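Local atomic coordinates of periplasmic binding protein component of an ABC type zinc uptake transporter (PDB entry 1PQ4), a protein that binds zinc in the periplasm and, as the solute-binding component of an ABC transporter, probably delivers it for uptake into the cell. Residues Asp1-Thr6 with Glu51-Val56; Ile5-Pro10 with Val24-Leu29; Pro11-Leu16 with Leu269-Ser274. All blocks are in the same frame, centred on the assembly; numbering follows the deposited sequence.

How the contacts relate
Contacts 1 and 2 flank strand 3-7 of a four-stranded parallel sheet, share Ile5 and Thr6 and rest mainly on backbone hydrogen bonds. Contact 1 joins the two inner strands, its start carrying acidic side chains and a water; contact 2 includes edge strand 24-28 and has more apolar side-chain pairs, with no charged pair across it. Contact 3, nearest the centre of the chain, uses helix 10-20, which follows strand 3-7, and joins it to residues 269-274, distant in sequence; there aromatic rings and one water replace the strand bonding. All are partly buried, with exposed residues touching in contacts 1 and 2 but not 3. Contacts 2 and 3 approach the zinc site; contact 1 lies away.

Contact 1. Residues Asp1-Thr6 with Glu51-Val56; sequences DAMDIT and EAEAYV
Thr6 and Ala54 sit at the heart of a parallel strand pairing, strand 3-7 against strand 54-57, inside the four-stranded sheet. Backbone bonds set the register: Thr6 N donates to Ala54 O, Val56 N to Thr6 O at 2.8 Å, and, just before the second strand begins, Glu53 N to Asp4 O. Ile5 CA and Tyr55 CA add CA-H...O contacts to Ala54 O and Thr6 O.

Among the polar side chains, Glu53 reaches back so that its OE1 accepts from Asp4 N at 3.0 Å, the N-H coming from above the carboxylate plane, 52° out of it. The other oxygen, OE2, lies 3.4 Å from Met3 CE. A water donates to both Asp4 OD2 and Glu51 O; with the carboxylates of Glu51 and Glu53 nearby, it may ease the crowding of negative charge at this end. The Tyr55 hydroxyl is hydrogen-bonded to Ser8 OG.

Apolar contacts divide between the two faces. On one, Ile5 CG2 meets Val56 CG2, and helix 138-155 covers both. On the other, Thr6 CG2, anti to its own N (OG1 chi1 -65°), comes within 3.7 Å of Tyr55 CE1.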
loop_
_atom_site.group_PDB
_atom_site.type_symbol
_atom_site.label_atom_id
_atom_site.label_comp_id
_atom_site.label_asym_id
_atom_site.label_seq_id
_atom_site.Cartn_x
_atom_site.Cartn_y
_atom_site.Cartn_z
ATOM N N ASP A 1 -22.063 -19.414 -5.714
ATOM C CA ASP A 1 -22.330 -19.084 -4.286
ATOM C C ASP A 1 -21.518 -17.881 -3.821
ATOM O O ASP A 1 -22.103 -16.920 -3.329
ATOM C CB ASP A 1 -22.061 -20.294 -3.360
ATOM C CG ASP A 1 -20.710 -20.979 -3.624
ATOM O OD1 ASP A 1 -20.559 -21.626 -4.688
ATOM O OD2 ASP A 1 -19.799 -20.888 -2.766
ATOM N N ALA A 2 -20.194 -17.904 -3.995
ATOM C CA ALA A 2 -19.367 -16.780 -3.546
ATOM C C ALA A 2 -19.683 -15.441 -4.240
ATOM O O ALA A 2 -20.087 -15.405 -5.396
ATOM C CB ALA A 2 -17.888 -17.099 -3.734
ATOM N N MET A 3 -19.452 -14.340 -3.529
ATOM C CA MET A 3 -19.667 -13.028 -4.096
ATOM C C MET A 3 -18.412 -12.633 -4.912
ATOM O O MET A 3 -17.295 -12.755 -4.430
ATOM C CB MET A 3 -19.843 -12.051 -2.953
ATOM C CG MET A 3 -20.210 -10.637 -3.227
ATOM S SD MET A 3 -21.248 -10.101 -1.767
ATOM C CE MET A 3 -22.598 -11.181 -2.020
ATOM N N ASP A 4 -18.608 -12.168 -6.139
ATOM C CA ASP A 4 -17.500 -11.685 -6.974
ATOM C C ASP A 4 -17.216 -10.251 -6.590
ATOM O O ASP A 4 -18.088 -9.388 -6.698
ATOM C CB ASP A 4 -17.875 -11.716 -8.445
ATOM C CG ASP A 4 -17.779 -13.108 -9.014
ATOM O OD1 ASP A 4 -16.683 -13.677 -8.913
ATOM O OD2 ASP A 4 -18.777 -13.630 -9.531
ATOM N N ILE A 5 -15.974 -10.004 -6.191
ATOM C CA ILE A 5 -15.543 -8.687 -5.736
ATOM C C ILE A 5 -14.248 -8.362 -6.422
ATOM O O ILE A 5 -13.369 -9.217 -6.553
ATOM C CB ILE A 5 -15.292 -8.704 -4.183
ATOM C CG1 ILE A 5 -16.601 -9.080 -3.481
ATOM C CG2 ILE A 5 -14.779 -7.324 -3.659
ATOM C CD1 ILE A 5 -16.500 -9.303 -1.974
ATOM N N THR A 6 -14.133 -7.125 -6.864
ATOM C CA THR A 6 -12.927 -6.676 -7.503
ATOM C C THR A 6 -12.301 -5.647 -6.605
ATOM O O THR A 6 -12.986 -4.787 -5.963
ATOM C CB THR A 6 -13.240 -6.069 -8.908
ATOM O OG1 THR A 6 -13.742 -7.101 -9.769
ATOM C CG2 THR A 6 -11.974 -5.529 -9.537
ATOM N N GLU A 51 -19.455 -8.796 -14.093
ATOM C CA GLU A 51 -19.729 -9.896 -13.155
ATOM C C GLU A 51 -19.668 -9.470 -11.675
ATOM O O GLU A 51 -20.203 -10.152 -10.788
ATOM C CB GLU A 51 -18.640 -10.973 -13.313
ATOM C CG GLU A 51 -18.558 -11.684 -14.653
ATOM C CD GLU A 51 -19.528 -12.855 -14.728
ATOM O OE1 GLU A 51 -19.523 -13.692 -13.793
ATOM O OE2 GLU A 51 -20.289 -12.938 -15.717
ATOM N N ALA A 52 -18.951 -8.383 -11.407
ATOM C CA ALA A 52 -18.722 -7.922 -10.030
ATOM C C ALA A 52 -19.920 -7.436 -9.240
ATOM O O ALA A 52 -20.715 -6.633 -9.712
ATOM C CB ALA A 52 -17.688 -6.833 -10.027
ATOM N N GLU A 53 -20.015 -7.919 -8.016
ATOM C CA GLU A 53 -21.060 -7.473 -7.104
ATOM C C GLU A 53 -20.613 -6.231 -6.346
ATOM O O GLU A 53 -21.426 -5.367 -5.959
ATOM C CB GLU A 53 -21.407 -8.631 -6.186
ATOM C CG GLU A 53 -22.174 -9.672 -7.008
ATOM C CD GLU A 53 -22.267 -10.996 -6.347
ATOM O OE1 GLU A 53 -21.512 -11.911 -6.756
ATOM O OE2 GLU A 53 -23.096 -11.112 -5.412
ATOM N N ALA A 54 -19.308 -6.128 -6.123
ATOM C CA ALA A 54 -18.778 -4.955 -5.448
ATOM C C ALA A 54 -17.350 -4.671 -5.890
ATOM O O ALA A 54 -16.651 -5.521 -6.457
ATOM C CB ALA A 54 -18.836 -5.136 -3.946
ATOM N N TYR A 55 -16.924 -3.469 -5.619
ATOM C CA TYR A 55 -15.579 -3.051 -5.972
ATOM C C TYR A 55 -15.050 -2.364 -4.726
ATOM O O TYR A 55 -15.709 -1.469 -4.157
ATOM C CB TYR A 55 -15.614 -2.077 -7.158
ATOM C CG TYR A 55 -14.239 -1.702 -7.617
ATOM C CD1 TYR A 55 -13.714 -2.195 -8.834
ATOM C CD2 TYR A 55 -13.423 -0.905 -6.817
ATOM C CE1 TYR A 55 -12.423 -1.892 -9.234
ATOM C CE2 TYR A 55 -12.122 -0.605 -7.204
ATOM C CZ TYR A 55 -11.633 -1.102 -8.424
ATOM O OH TYR A 55 -10.379 -0.737 -8.831
ATOM N N VAL A 56 -13.878 -2.789 -4.265
ATOM C CA VAL A 56 -13.326 -2.162 -3.064
ATOM C C VAL A 56 -12.249 -1.129 -3.386
ATOM O O VAL A 56 -11.176 -1.461 -3.888
ATOM C CB VAL A 56 -12.777 -3.228 -2.090
ATOM C CG1 VAL A 56 -12.095 -2.526 -0.847
ATOM C CG2 VAL A 56 -13.946 -4.081 -1.604
HETATM O O HOH W 1 -21.244 -12.556 -10.339
#

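Contact 2. Residues Ile5-Pro10 with Val24-Leu29; sequences ITVSIP and VRVSVL
Strand 3-7 and strand 24-28 are the two parallel strands of a beta-alpha-beta unit whose connecting helix is 10-20, and Ile5, Thr6 and Val7 pair in turn with Val26, Ser27 and Val28. Four backbone bonds join them. Ile5 N donates to Arg25 O, and Ser27 N donates back to Ile5 O at 2.9 Å, in the carbonyl plane. Val7 N then bonds to Ser27 O, and Leu29 N to Val7 O, the last bond falling where the second strand has already ended. CA-H...O contacts from Val26, Thr6 and Val28 run between these bonds, so that the oxygens of Ile5, Ser27 and Val7 each meet one N-H and one CA-H.

The face carrying Ile5, Val7, Val26 and Val28 is the one packed by the crossover helix, with Leu16 touching both Val7 and Val26. Val7 CG2, placed between its backbone N and carbonyl carbon (CG1 chi1 -57°), is turned to the neighbouring strand: it lies 3.7 Å from Val28 CG2 and 4.1 Å from Val26 CG1. At the start of the pairing, Ile5 CD1 approaches Val24 CG1 at 3.3 Å, tighter than usual van der Waals contact.

On the opposite face Thr6 OG1 stands 3.8 Å from Ser27 CB. Beyond the strands the chain turns into the helix, and Val28 CG1 bears on this turn, 3.6 Å from Pro10 N and 3.9 Å from Pro10 CD, its side chain crossing the proline at about a right angle. Ser8, in the same turn, hydrogen-bonds through OG to Glu63 and Tyr55, and Gln12 OE1 accepts from Ile9 N. The side chain of Ile9 is about 8 Å from the bound zinc ion.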
loop_
_atom_site.group_PDB
_atom_site.type_symbol
_atom_site.label_atom_id
_atom_site.label_comp_id
_atom_site.label_asym_id
_atom_site.label_seq_id
_atom_site.Cartn_x
_atom_site.Cartn_y
_atom_site.Cartn_z
ATOM N N ILE A 5 -15.974 -10.004 -6.191
ATOM C CA ILE A 5 -15.543 -8.687 -5.736
ATOM C C ILE A 5 -14.248 -8.362 -6.422
ATOM O O ILE A 5 -13.369 -9.217 -6.553
ATOM C CB ILE A 5 -15.292 -8.704 -4.183
ATOM C CG1 ILE A 5 -16.601 -9.080 -3.481
ATOM C CG2 ILE A 5 -14.779 -7.324 -3.659
ATOM C CD1 ILE A 5 -16.500 -9.303 -1.974
ATOM N N THR A 6 -14.133 -7.125 -6.864
ATOM C CA THR A 6 -12.927 -6.676 -7.503
ATOM C C THR A 6 -12.301 -5.647 -6.605
ATOM O O THR A 6 -12.986 -4.787 -5.963
ATOM C CB THR A 6 -13.240 -6.069 -8.908
ATOM O OG1 THR A 6 -13.742 -7.101 -9.769
ATOM C CG2 THR A 6 -11.974 -5.529 -9.537
ATOM N N VAL A 7 -10.979 -5.714 -6.508
ATOM C CA VAL A 7 -10.290 -4.711 -5.717
ATOM C C VAL A 7 -9.246 -4.041 -6.616
ATOM O O VAL A 7 -8.908 -4.567 -7.676
ATOM C CB VAL A 7 -9.581 -5.320 -4.489
ATOM C CG1 VAL A 7 -10.620 -6.071 -3.617
ATOM C CG2 VAL A 7 -8.464 -6.267 -4.966
ATOM N N SER A 8 -8.744 -2.898 -6.183
ATOM C CA SER A 8 -7.762 -2.172 -6.980
ATOM C C SER A 8 -6.365 -2.774 -7.006
ATOM O O SER A 8 -5.803 -2.963 -8.069
ATOM C CB SER A 8 -7.654 -0.728 -6.491
ATOM O OG SER A 8 -8.834 0.001 -6.807
ATOM N N ILE A 9 -5.832 -3.147 -5.842
ATOM C CA ILE A 9 -4.430 -3.617 -5.826
ATOM C C ILE A 9 -4.269 -4.908 -5.072
ATOM O O ILE A 9 -5.107 -5.254 -4.233
ATOM C CB ILE A 9 -3.508 -2.510 -5.251
ATOM C CG1 ILE A 9 -4.064 -2.015 -3.901
ATOM C CG2 ILE A 9 -3.441 -1.339 -6.210
ATOM C CD1 ILE A 9 -3.062 -1.249 -3.040
ATOM N N PRO A 10 -3.179 -5.659 -5.364
ATOM C CA PRO A 10 -2.936 -6.949 -4.713
ATOM C C PRO A 10 -3.078 -7.014 -3.192
ATOM O O PRO A 10 -3.699 -7.948 -2.691
ATOM C CB PRO A 10 -1.488 -7.359 -5.209
ATOM C CG PRO A 10 -1.430 -6.622 -6.611
ATOM C CD PRO A 10 -2.105 -5.292 -6.305
ATOM N N VAL A 24 -16.158 -15.031 -0.711
ATOM C CA VAL A 24 -15.884 -14.062 -1.770
ATOM C C VAL A 24 -14.871 -14.673 -2.766
ATOM O O VAL A 24 -14.136 -15.597 -2.449
ATOM C CB VAL A 24 -15.281 -12.710 -1.209
ATOM C CG1 VAL A 24 -16.299 -12.023 -0.196
ATOM C CG2 VAL A 24 -13.957 -12.948 -0.495
ATOM N N ARG A 25 -14.869 -14.148 -3.978
ATOM C CA ARG A 25 -13.949 -14.599 -5.013
ATOM C C ARG A 25 -13.397 -13.269 -5.499
ATOM O O ARG A 25 -14.135 -12.407 -5.990
ATOM C CB ARG A 25 -14.712 -15.304 -6.114
ATOM C CG ARG A 25 -13.878 -15.661 -7.323
ATOM C CD ARG A 25 -14.817 -16.397 -8.277
ATOM N NE ARG A 25 -15.416 -17.521 -7.577
ATOM C CZ ARG A 25 -16.723 -17.734 -7.450
ATOM N NH1 ARG A 25 -17.616 -16.896 -7.975
ATOM N NH2 ARG A 25 -17.119 -18.810 -6.795
ATOM N N VAL A 26 -12.107 -13.088 -5.305
ATOM C CA VAL A 26 -11.473 -11.808 -5.576
ATOM C C VAL A 26 -10.753 -11.672 -6.887
ATOM O O VAL A 26 -9.952 -12.550 -7.255
ATOM C CB VAL A 26 -10.437 -11.501 -4.470
ATOM C CG1 VAL A 26 -9.779 -10.136 -4.739
ATOM C CG2 VAL A 26 -11.099 -11.542 -3.098
ATOM N N SER A 27 -11.008 -10.554 -7.559
ATOM C CA SER A 27 -10.309 -10.223 -8.816
ATOM C C SER A 27 -9.521 -8.945 -8.487
ATOM O O SER A 27 -9.924 -8.187 -7.601
ATOM C CB SER A 27 -11.287 -9.941 -9.961
ATOM O OG SER A 27 -11.873 -11.149 -10.444
ATOM N N VAL A 28 -8.414 -8.705 -9.188
ATOM C CA VAL A 28 -7.580 -7.518 -8.913
ATOM C C VAL A 28 -7.332 -6.742 -10.209
ATOM O O VAL A 28 -7.001 -7.319 -11.237
ATOM C CB VAL A 28 -6.222 -7.942 -8.310
ATOM C CG1 VAL A 28 -5.300 -6.698 -8.056
ATOM C CG2 VAL A 28 -6.494 -8.698 -6.971
ATOM N N LEU A 29 -7.473 -5.417 -10.138
ATOM C CA LEU A 29 -7.328 -4.570 -11.316
ATOM C C LEU A 29 -5.880 -4.287 -11.717
ATOM O O LEU A 29 -5.513 -4.444 -12.892
ATOM C CB LEU A 29 -8.021 -3.233 -11.062
ATOM C CG LEU A 29 -8.547 -2.433 -12.266
ATOM C CD1 LEU A 29 -8.687 -0.936 -11.846
ATOM C CD2 LEU A 29 -7.589 -2.520 -13.402
#

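Contact 3. Residues Pro11-Leu16 with Leu269-Ser274; sequences PQQYFL and LAADWS
Pro11, Tyr14 and Trp273 carry most of this contact between helix 10-20 and the chain leading into helix 273-288. The Pro11 ring lies against the backbone ahead of that helix, with CD 3.6 Å from Leu269 O, and its CB touches Trp273 CD1.

Tyr14, its CG anti to N (chi1 -179°), reaches across to the helix start. Trp273 CB sits over one face of the phenol ring, 4.0 Å from its centroid in a CH-pi contact, and the two aromatic planes are inclined at 40°. Farther out, Tyr14 OH meets Ser274 CB at 3.3 Å. Replacing Tyr14 with an alanine would probably strip the cover from Trp273 CB and open a gap beside Ser274.

The Trp273 indole also receives Phe15, whose edge points at its face, the planes 81° apart and CE2 3.7 Å from Trp273 CD2. Trp273 NE1 is hydrogen-bonded to Trp135 O, which helps to fix how the indole is turned. At the margin a water accepts from Gln13 NE2 and donates to Ala271 O. Tyr14, Phe15 and Trp273 thus form an aromatic cluster, and Leu269, packed by Pro11, lies about 7 Å by its side chain from the zinc ion held by His37, His133 and His197.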
loop_
_atom_site.group_PDB
_atom_site.type_symbol
_atom_site.label_atom_id
_atom_site.label_comp_id
_atom_site.label_asym_id
_atom_site.label_seq_id
_atom_site.Cartn_x
_atom_site.Cartn_y
_atom_site.Cartn_z
ATOM N N PRO A 11 -2.518 -6.038 -2.451
ATOM C CA PRO A 11 -2.661 -6.122 -0.981
ATOM C C PRO A 11 -4.138 -6.221 -0.546
ATOM O O PRO A 11 -4.462 -6.833 0.466
ATOM C CB PRO A 11 -2.047 -4.814 -0.501
ATOM C CG PRO A 11 -1.094 -4.449 -1.568
ATOM C CD PRO A 11 -1.708 -4.869 -2.837
ATOM N N GLN A 12 -5.029 -5.591 -1.307
ATOM C CA GLN A 12 -6.443 -5.639 -0.937
ATOM C C GLN A 12 -6.998 -7.030 -1.082
ATOM O O GLN A 12 -7.988 -7.373 -0.451
ATOM C CB GLN A 12 -7.250 -4.676 -1.801
ATOM C CG GLN A 12 -7.019 -3.251 -1.434
ATOM C CD GLN A 12 -7.819 -2.354 -2.355
ATOM O OE1 GLN A 12 -7.581 -2.361 -3.572
ATOM N NE2 GLN A 12 -8.780 -1.594 -1.787
ATOM N N GLN A 13 -6.361 -7.868 -1.893
ATOM C CA GLN A 13 -6.896 -9.206 -2.035
ATOM C C GLN A 13 -6.614 -9.936 -0.723
ATOM O O GLN A 13 -7.365 -10.816 -0.318
ATOM C CB GLN A 13 -6.183 -9.913 -3.206
ATOM C CG GLN A 13 -6.595 -11.340 -3.406
ATOM C CD GLN A 13 -5.674 -12.321 -2.729
ATOM O OE1 GLN A 13 -6.049 -13.466 -2.472
ATOM N NE2 GLN A 13 -4.475 -11.897 -2.440
ATOM N N TYR A 14 -5.478 -9.606 -0.108
ATOM C CA TYR A 14 -5.114 -10.216 1.167
ATOM C C TYR A 14 -6.204 -9.837 2.231
ATOM O O TYR A 14 -6.677 -10.679 2.994
ATOM C CB TYR A 14 -3.756 -9.674 1.609
ATOM C CG TYR A 14 -3.240 -10.246 2.917
ATOM C CD1 TYR A 14 -2.509 -11.445 2.939
ATOM C CD2 TYR A 14 -3.498 -9.606 4.128
ATOM C CE1 TYR A 14 -2.055 -11.983 4.126
ATOM C CE2 TYR A 14 -3.058 -10.150 5.358
ATOM C CZ TYR A 14 -2.333 -11.343 5.322
ATOM O OH TYR A 14 -1.896 -11.922 6.470
ATOM N N PHE A 15 -6.555 -8.562 2.273
ATOM C CA PHE A 15 -7.547 -8.069 3.231
ATOM C C PHE A 15 -8.872 -8.772 2.961
ATOM O O PHE A 15 -9.542 -9.232 3.882
ATOM C CB PHE A 15 -7.768 -6.580 3.047
ATOM C CG PHE A 15 -6.536 -5.733 3.187
ATOM C CD1 PHE A 15 -6.555 -4.411 2.684
ATOM C CD2 PHE A 15 -5.387 -6.202 3.809
ATOM C CE1 PHE A 15 -5.448 -3.579 2.793
ATOM C CE2 PHE A 15 -4.244 -5.367 3.939
ATOM C CZ PHE A 15 -4.273 -4.066 3.429
ATOM N N LEU A 16 -9.271 -8.835 1.692
ATOM C CA LEU A 16 -10.534 -9.485 1.378
ATOM C C LEU A 16 -10.551 -10.955 1.710
ATOM O O LEU A 16 -11.596 -11.490 2.151
ATOM C CB LEU A 16 -10.918 -9.305 -0.098
ATOM C CG LEU A 16 -11.755 -8.035 -0.359
ATOM C CD1 LEU A 16 -13.157 -8.191 0.240
ATOM C CD2 LEU A 16 -11.071 -6.819 0.310
ATOM N N LEU A 269 3.305 -3.214 -3.225
ATOM C CA LEU A 269 2.126 -3.907 -3.757
ATOM C C LEU A 269 2.119 -5.414 -3.571
ATOM O O LEU A 269 1.335 -6.122 -4.214
ATOM C CB LEU A 269 1.915 -3.629 -5.274
ATOM C CG LEU A 269 1.802 -2.157 -5.680
ATOM C CD1 LEU A 269 1.419 -2.061 -7.194
ATOM C CD2 LEU A 269 0.719 -1.480 -4.824
ATOM N N ALA A 270 2.968 -5.911 -2.688
ATOM C CA ALA A 270 3.010 -7.358 -2.429
ATOM C C ALA A 270 1.644 -7.884 -1.959
ATOM O O ALA A 270 1.015 -7.269 -1.094
ATOM C CB ALA A 270 4.072 -7.666 -1.347
ATOM N N ALA A 271 1.214 -9.030 -2.491
ATOM C CA ALA A 271 -0.059 -9.616 -2.095
ATOM C C ALA A 271 0.080 -10.346 -0.752
ATOM O O ALA A 271 -0.890 -10.480 -0.028
ATOM C CB ALA A 271 -0.570 -10.595 -3.170
ATOM N N ASP A 272 1.291 -10.803 -0.423
ATOM C CA ASP A 272 1.553 -11.576 0.830
ATOM C C ASP A 272 1.860 -10.463 1.788
ATOM O O ASP A 272 2.964 -10.325 2.301
ATOM C CB ASP A 272 2.772 -12.500 0.554
ATOM C CG ASP A 272 3.029 -13.514 1.664
ATOM O OD1 ASP A 272 2.081 -13.942 2.347
ATOM O OD2 ASP A 272 4.204 -13.913 1.839
ATOM N N TRP A 273 0.819 -9.655 2.043
ATOM C CA TRP A 273 0.940 -8.407 2.797
ATOM C C TRP A 273 1.594 -8.420 4.152
ATOM O O TRP A 273 2.415 -7.565 4.440
ATOM C CB TRP A 273 -0.472 -7.717 2.889
ATOM C CG TRP A 273 -0.495 -6.397 3.542
ATOM C CD1 TRP A 273 -0.264 -5.167 2.971
ATOM C CD2 TRP A 273 -0.802 -6.159 4.918
ATOM N NE1 TRP A 273 -0.416 -4.156 3.955
ATOM C CE2 TRP A 273 -0.751 -4.760 5.139
ATOM C CE3 TRP A 273 -1.129 -7.003 5.990
ATOM C CZ2 TRP A 273 -1.011 -4.195 6.377
ATOM C CZ3 TRP A 273 -1.394 -6.416 7.239
ATOM C CH2 TRP A 273 -1.330 -5.038 7.413
ATOM N N SER A 274 1.203 -9.366 4.994
ATOM C CA SER A 274 1.757 -9.398 6.342
ATOM C C SER A 274 3.246 -9.786 6.360
ATOM O O SER A 274 4.078 -9.131 6.989
ATOM C CB SER A 274 0.915 -10.363 7.206
ATOM O OG SER A 274 1.366 -10.272 8.536
HETATM O O HOH W 2 -2.719 -12.588 -0.545
#